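Local coordinates for protein histidinol-phosphatase (Bordetella pertussis, PDB 3FVV) that probably removes the phosphate from histidinol phosphate to give histidinol late in histidine biosynthesis, as a magnesium-dependent hydrolase of the HAD superfamily, at residues 16-21 / 87-92; 22-27 / 79-84. One frame throughout, in Å; residues are numbered along the deposited sequence.

Interaction 1 of 2, residues 16-21 / 87-92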
loop_
_atom_site.group_PDB
_atom_site.type_symbol
_atom_site.label_atom_id
_atom_site.label_comp_id
_atom_site.label_asym_id
_atom_site.label_seq_id
_atom_site.Cartn_x
_atom_site.Cartn_y
_atom_site.Cartn_z
ATOM N N LEU A 16 3.275 8.534 -0.074
ATOM C CA LEU A 16 3.601 9.006 -1.407
ATOM C C LEU A 16 2.435 9.874 -1.907
ATOM O O LEU A 16 1.275 9.567 -1.627
ATOM C CB LEU A 16 3.829 7.844 -2.381
ATOM C CG LEU A 16 4.928 6.833 -2.087
ATOM C CD1 LEU A 16 4.772 5.683 -3.088
ATOM C CD2 LEU A 16 6.231 7.508 -2.184
ATOM N N PRO A 17 2.741 10.963 -2.630
ATOM C CA PRO A 17 1.700 11.849 -3.111
ATOM C C PRO A 17 1.087 11.291 -4.387
ATOM O O PRO A 17 0.736 12.023 -5.239
ATOM C CB PRO A 17 2.455 13.158 -3.389
ATOM C CG PRO A 17 3.843 12.734 -3.709
ATOM C CD PRO A 17 4.090 11.500 -2.897
ATOM N N LEU A 18 0.935 9.983 -4.488
ATOM C CA LEU A 18 0.352 9.392 -5.654
ATOM C C LEU A 18 -0.170 7.997 -5.259
ATOM O O LEU A 18 0.048 7.507 -4.132
ATOM C CB LEU A 18 1.401 9.345 -6.777
ATOM C CG LEU A 18 2.808 8.750 -6.453
ATOM C CD1 LEU A 18 2.755 7.240 -6.459
ATOM C CD2 LEU A 18 3.942 9.275 -7.368
ATOM N N ASP A 19 -0.882 7.380 -6.184
ATOM C CA ASP A 19 -1.317 5.998 -6.049
ATOM C C ASP A 19 -0.380 5.120 -6.861
ATOM O O ASP A 19 -0.412 5.079 -8.113
ATOM C CB ASP A 19 -2.772 5.821 -6.562
ATOM C CG ASP A 19 -3.194 4.359 -6.579
ATOM O OD1 ASP A 19 -2.573 3.529 -5.908
ATOM O OD2 ASP A 19 -4.154 4.041 -7.268
ATOM N N SER A 20 0.418 4.361 -6.144
ATOM C CA SER A 20 1.446 3.568 -6.757
ATOM C C SER A 20 0.820 2.440 -7.647
ATOM O O SER A 20 1.393 2.030 -8.633
ATOM C CB SER A 20 2.425 3.053 -5.695
ATOM O OG SER A 20 1.906 1.992 -4.890
ATOM N N ASP A 21 -0.392 2.019 -7.344
ATOM C CA ASP A 21 -1.045 0.900 -8.070
ATOM C C ASP A 21 -1.347 1.417 -9.494
ATOM O O ASP A 21 -0.850 0.892 -10.476
ATOM C CB ASP A 21 -2.316 0.515 -7.301
ATOM C CG ASP A 21 -2.714 -0.942 -7.446
ATOM O OD1 ASP A 21 -1.926 -1.793 -7.897
ATOM O OD2 ASP A 21 -3.895 -1.227 -7.095
ATOM N N ASP A 87 11.954 6.706 -12.079
ATOM C CA ASP A 87 11.311 7.767 -12.901
ATOM C C ASP A 87 9.993 8.229 -12.272
ATOM O O ASP A 87 9.559 9.338 -12.499
ATOM C CB ASP A 87 10.997 7.281 -14.336
ATOM C CG ASP A 87 12.248 7.045 -15.152
ATOM O OD1 ASP A 87 13.306 7.430 -14.636
ATOM O OD2 ASP A 87 12.185 6.503 -16.279
ATOM N N VAL A 88 9.341 7.369 -11.504
ATOM C CA VAL A 88 8.068 7.737 -10.891
ATOM C C VAL A 88 8.124 7.794 -9.359
ATOM O O VAL A 88 7.789 8.782 -8.749
ATOM C CB VAL A 88 6.962 6.747 -11.337
ATOM C CG1 VAL A 88 5.568 7.169 -10.716
ATOM C CG2 VAL A 88 6.892 6.689 -12.830
ATOM N N ILE A 89 8.536 6.724 -8.707
ATOM C CA ILE A 89 8.386 6.695 -7.270
ATOM C C ILE A 89 9.412 7.609 -6.599
ATOM O O ILE A 89 9.032 8.519 -5.831
ATOM C CB ILE A 89 8.443 5.260 -6.702
ATOM C CG1 ILE A 89 7.281 4.409 -7.287
ATOM C CG2 ILE A 89 8.367 5.279 -5.178
ATOM C CD1 ILE A 89 5.843 4.862 -6.917
ATOM N N ARG A 90 10.693 7.371 -6.859
ATOM C CA ARG A 90 11.741 8.106 -6.149
ATOM C C ARG A 90 11.579 9.622 -6.142
ATOM O O ARG A 90 11.706 10.233 -5.101
ATOM C CB ARG A 90 13.129 7.808 -6.683
ATOM C CG ARG A 90 13.618 6.559 -6.233
ATOM C CD ARG A 90 15.056 6.606 -5.732
ATOM N NE ARG A 90 15.189 5.446 -4.866
ATOM C CZ ARG A 90 15.259 5.492 -3.536
ATOM N NH1 ARG A 90 15.353 4.365 -2.874
ATOM N NH2 ARG A 90 15.253 6.632 -2.864
ATOM N N PRO A 91 11.296 10.214 -7.287
ATOM C CA PRO A 91 11.167 11.659 -7.237
ATOM C C PRO A 91 9.924 12.142 -6.499
ATOM O O PRO A 91 9.773 13.329 -6.357
ATOM C CB PRO A 91 11.043 12.069 -8.704
ATOM C CG PRO A 91 11.581 10.893 -9.495
ATOM C CD PRO A 91 11.222 9.687 -8.665
ATOM N N SER A 92 9.001 11.271 -6.112
ATOM C CA SER A 92 7.862 11.700 -5.340
ATOM C C SER A 92 8.094 11.509 -3.834
ATOM O O SER A 92 7.192 11.748 -3.044
ATOM C CB SER A 92 6.634 10.867 -5.777
ATOM O OG SER A 92 6.634 9.568 -5.159
#

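Interaction 2 of 2, residues 22-27 / 79-84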
loop_
_atom_site.group_PDB
_atom_site.type_symbol
_atom_site.label_atom_id
_atom_site.label_comp_id
_atom_site.label_asym_id
_atom_site.label_seq_id
_atom_site.Cartn_x
_atom_site.Cartn_y
_atom_site.Cartn_z
ATOM N N TYR A 22 -2.117 2.497 -9.570
ATOM C CA TYR A 22 -2.478 3.155 -10.833
ATOM C C TYR A 22 -1.239 3.638 -11.608
ATOM O O TYR A 22 -1.109 3.374 -12.804
ATOM C CB TYR A 22 -3.441 4.307 -10.590
ATOM C CG TYR A 22 -3.820 4.927 -11.923
ATOM C CD1 TYR A 22 -4.772 4.319 -12.748
ATOM C CD2 TYR A 22 -3.131 6.027 -12.414
ATOM C CE1 TYR A 22 -5.084 4.839 -14.028
ATOM C CE2 TYR A 22 -3.427 6.568 -13.669
ATOM C CZ TYR A 22 -4.402 5.971 -14.481
ATOM O OH TYR A 22 -4.668 6.494 -15.735
ATOM N N GLN A 23 -0.282 4.266 -10.930
ATOM C CA GLN A 23 0.927 4.783 -11.636
ATOM C C GLN A 23 1.730 3.616 -12.261
ATOM O O GLN A 23 2.236 3.708 -13.381
ATOM C CB GLN A 23 1.797 5.605 -10.712
ATOM C CG GLN A 23 1.127 6.835 -10.225
ATOM C CD GLN A 23 0.836 7.778 -11.383
ATOM O OE1 GLN A 23 1.583 7.834 -12.378
ATOM N NE2 GLN A 23 -0.223 8.522 -11.251
ATOM N N TRP A 24 1.786 2.495 -11.570
ATOM C CA TRP A 24 2.419 1.331 -12.165
ATOM C C TRP A 24 1.695 0.821 -13.414
ATOM O O TRP A 24 2.379 0.539 -14.408
ATOM C CB TRP A 24 2.571 0.245 -11.105
ATOM C CG TRP A 24 3.031 -1.123 -11.536
ATOM C CD1 TRP A 24 2.256 -2.232 -11.493
ATOM C CD2 TRP A 24 4.298 -1.543 -12.131
ATOM N NE1 TRP A 24 2.968 -3.318 -11.935
ATOM C CE2 TRP A 24 4.212 -2.931 -12.345
ATOM C CE3 TRP A 24 5.476 -0.907 -12.441
ATOM C CZ2 TRP A 24 5.265 -3.695 -12.840
ATOM C CZ3 TRP A 24 6.528 -1.658 -12.938
ATOM C CH2 TRP A 24 6.420 -3.049 -13.118
ATOM N N ALA A 25 0.357 0.692 -13.367
ATOM C CA ALA A 25 -0.435 0.321 -14.544
ATOM C C ALA A 25 -0.212 1.293 -15.668
ATOM O O ALA A 25 0.004 0.929 -16.855
ATOM C CB ALA A 25 -1.936 0.294 -14.193
ATOM N N ASP A 26 -0.250 2.568 -15.309
ATOM C CA ASP A 26 -0.097 3.606 -16.289
ATOM C C ASP A 26 1.315 3.615 -16.847
ATOM O O ASP A 26 1.514 3.882 -18.029
ATOM C CB ASP A 26 -0.409 4.976 -15.680
ATOM C CG ASP A 26 -0.417 6.058 -16.723
ATOM O OD1 ASP A 26 -1.158 5.912 -17.707
ATOM O OD2 ASP A 26 0.341 7.011 -16.573
ATOM N N PHE A 27 2.294 3.313 -16.000
ATOM C CA PHE A 27 3.683 3.229 -16.427
ATOM C C PHE A 27 3.871 2.101 -17.449
ATOM O O PHE A 27 4.520 2.281 -18.487
ATOM C CB PHE A 27 4.595 3.052 -15.222
ATOM C CG PHE A 27 5.979 2.577 -15.567
ATOM C CD1 PHE A 27 6.992 3.495 -15.800
ATOM C CD2 PHE A 27 6.282 1.242 -15.618
ATOM C CE1 PHE A 27 8.234 3.096 -16.097
ATOM C CE2 PHE A 27 7.546 0.846 -15.933
ATOM C CZ PHE A 27 8.518 1.767 -16.172
ATOM N N ALA A 79 13.346 -5.521 -14.016
ATOM C CA ALA A 79 14.064 -4.506 -14.766
ATOM C C ALA A 79 13.096 -3.313 -14.953
ATOM O O ALA A 79 13.422 -2.198 -14.613
ATOM C CB ALA A 79 14.604 -5.077 -16.131
ATOM N N TRP A 80 11.854 -3.585 -15.360
ATOM C CA TRP A 80 10.893 -2.488 -15.549
ATOM C C TRP A 80 10.484 -1.771 -14.268
ATOM O O TRP A 80 10.296 -0.557 -14.242
ATOM C CB TRP A 80 9.648 -2.947 -16.327
ATOM C CG TRP A 80 9.967 -3.597 -17.626
ATOM C CD1 TRP A 80 11.085 -3.454 -18.340
ATOM C CD2 TRP A 80 9.150 -4.530 -18.337
ATOM N NE1 TRP A 80 11.049 -4.236 -19.452
ATOM C CE2 TRP A 80 9.843 -4.887 -19.491
ATOM C CE3 TRP A 80 7.874 -5.068 -18.116
ATOM C CZ2 TRP A 80 9.333 -5.824 -20.439
ATOM C CZ3 TRP A 80 7.358 -5.966 -19.058
ATOM C CH2 TRP A 80 8.095 -6.343 -20.193
ATOM N N HIS A 81 10.363 -2.514 -13.185
ATOM C CA HIS A 81 10.075 -1.888 -11.916
ATOM C C HIS A 81 11.208 -0.960 -11.450
ATOM O O HIS A 81 10.955 0.046 -10.891
ATOM C CB HIS A 81 9.690 -2.924 -10.884
ATOM C CG HIS A 81 9.209 -2.328 -9.610
ATOM N ND1 HIS A 81 7.869 -2.097 -9.343
ATOM C CD2 HIS A 81 9.882 -1.860 -8.552
ATOM C CE1 HIS A 81 7.752 -1.535 -8.157
ATOM N NE2 HIS A 81 8.957 -1.376 -7.657
ATOM N N GLU A 82 12.455 -1.319 -11.672
ATOM C CA GLU A 82 13.539 -0.394 -11.353
ATOM C C GLU A 82 13.418 0.907 -12.099
ATOM O O GLU A 82 13.616 1.952 -11.568
ATOM C CB GLU A 82 14.934 -0.989 -11.625
ATOM C CG GLU A 82 15.272 -2.209 -10.806
ATOM C CD GLU A 82 16.480 -2.984 -11.342
ATOM O OE1 GLU A 82 17.197 -2.466 -12.215
ATOM O OE2 GLU A 82 16.696 -4.149 -10.928
ATOM N N GLU A 83 13.043 0.860 -13.355
ATOM C CA GLU A 83 12.849 2.086 -14.090
ATOM C C GLU A 83 11.698 2.905 -13.488
ATOM O O GLU A 83 11.768 4.101 -13.433
ATOM C CB GLU A 83 12.568 1.703 -15.565
ATOM C CG GLU A 83 12.217 2.882 -16.469
ATOM C CD GLU A 83 11.722 2.369 -17.863
ATOM O OE1 GLU A 83 12.157 1.257 -18.278
ATOM O OE2 GLU A 83 10.853 3.040 -18.486
ATOM N N PHE A 84 10.615 2.224 -13.104
ATOM C CA PHE A 84 9.480 2.800 -12.416
ATOM C C PHE A 84 9.907 3.472 -11.114
ATOM O O PHE A 84 9.437 4.557 -10.787
ATOM C CB PHE A 84 8.452 1.696 -12.150
ATOM C CG PHE A 84 7.241 2.111 -11.325
ATOM C CD1 PHE A 84 6.333 3.052 -11.818
ATOM C CD2 PHE A 84 6.982 1.517 -10.138
ATOM C CE1 PHE A 84 5.218 3.418 -11.136
ATOM C CE2 PHE A 84 5.817 1.869 -9.371
ATOM C CZ PHE A 84 4.934 2.810 -9.884
#

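Interaction 1 of 2, residues 16-21 / 87-92
Ser92 fits between Pro17 and the methyls of Leu16 and Leu18, and here the packing is tightest. A chi1 of 80° swings its OG back over its own segment, where it donates to a lone pair of Ile89 O, met in the plane of the carbonyl, at 2.7 Å. Ser92 N uses the same oxygen, so two bonds grip it. With its hydroxyl thus engaged, the small side chain can accept apolar neighbours: Leu18 CD2 is 3.5 Å from both Ser92 CB and OG, and Leu16 CD2 is 3.6 Å from OG. The backbone takes part too, for Pro17 CD comes within 3.1 Å of the carbonyl oxygen Ser92 O.

Around Ile89 lies a looser apolar patch. Chi1 of -61° sets CG1 beside the backbone N, and chi2 of -64° turns CD1 to 3.9 Å from Leu18 CD1 and 4.1 Å from Leu16 CD1. Both leucine side chains cross the isoleucine at about a right angle, and Ser20 adds CB to the same methyl.

Pro17, a rigid ring suited to a bend, is exposed yet touches at CD; the slack side is where Leu18 CD2 approaches Val88 CG1 no nearer than 4.3 Å. The contact pairs the two linkers of what is probably the helical cap, as in SerB-type phosphatases: one comes from strand 5-9 and enters helix 20-30, the other leaves helix 74-89 for helix 95-106, while Ile125 of helix 119-128 packs on Ile89.

Interaction 2 of 2, residues 22-27 / 79-84
An aromatic cluster of Trp24, Phe27, His81 and Phe84 fills the crossing of helices 20-30 and 74-89, with Phe84 set between Trp24 and Phe27. Trp24 turns the edge of its six-membered ring to the face of Phe84, an edge-to-face pair with centroids 5.2 Å apart; CE3 makes the approach, 3.7 Å from Phe84 CD2. Across the other pair the roles change: Phe84 CB sits over the centre of the Phe27 ring, 3.9 Å from its centroid, a CH-pi contact. Phe84 can serve both because CG stands anti to the backbone N (chi1 175°), carrying the ring out toward helix 20-30.

This helix pair probably belongs to an all-helical cap inserted after the first strand of the HAD core, as in SerB-type phosphatases. The short segments cross steeply, at 116° between their directions, and their axes approach no closer than 11.0 Å, a gap that large flat side chains suit. His81 lays ND1 over one face of Trp24, 3.9 Å from CZ3, while Phe120 meets the His81 ring edge-to-face.

At the cluster's margin Glu83 runs extended beside Phe27. Its CG lies in plane at the ring edge, whereas OE2 comes in obliquely, 3.5 Å from Phe27 CZ, with the carboxylate and ring planes 74° apart. The other oxygen, OE1, forms a salt bridge with Arg33.

In the fold
Both interactions involve helices 20-30 and 74-89, interaction 1 largely through the chain flanking them, and their centres lie about 10 Å apart. Interaction 2 is nested inside the chain loop that interaction 1 closes: it packs the body of the probable cap, whereas 16-21 / 87-92 pairs the cap's two connections to the HAD core. They meet directly. Ile89 N lies 3.1 Å from Phe84 O, a probable hydrogen bond, and Gln23 CB packs 4.1 Å from Val88 CG1. On the core side, Ser20 OG is hydrogen-bonded to Asp12 OD1. That bond ties the start of helix 20-30 to the second aspartate of the DxD motif following strand 5-9, consistent with the active site lying beside interaction 1.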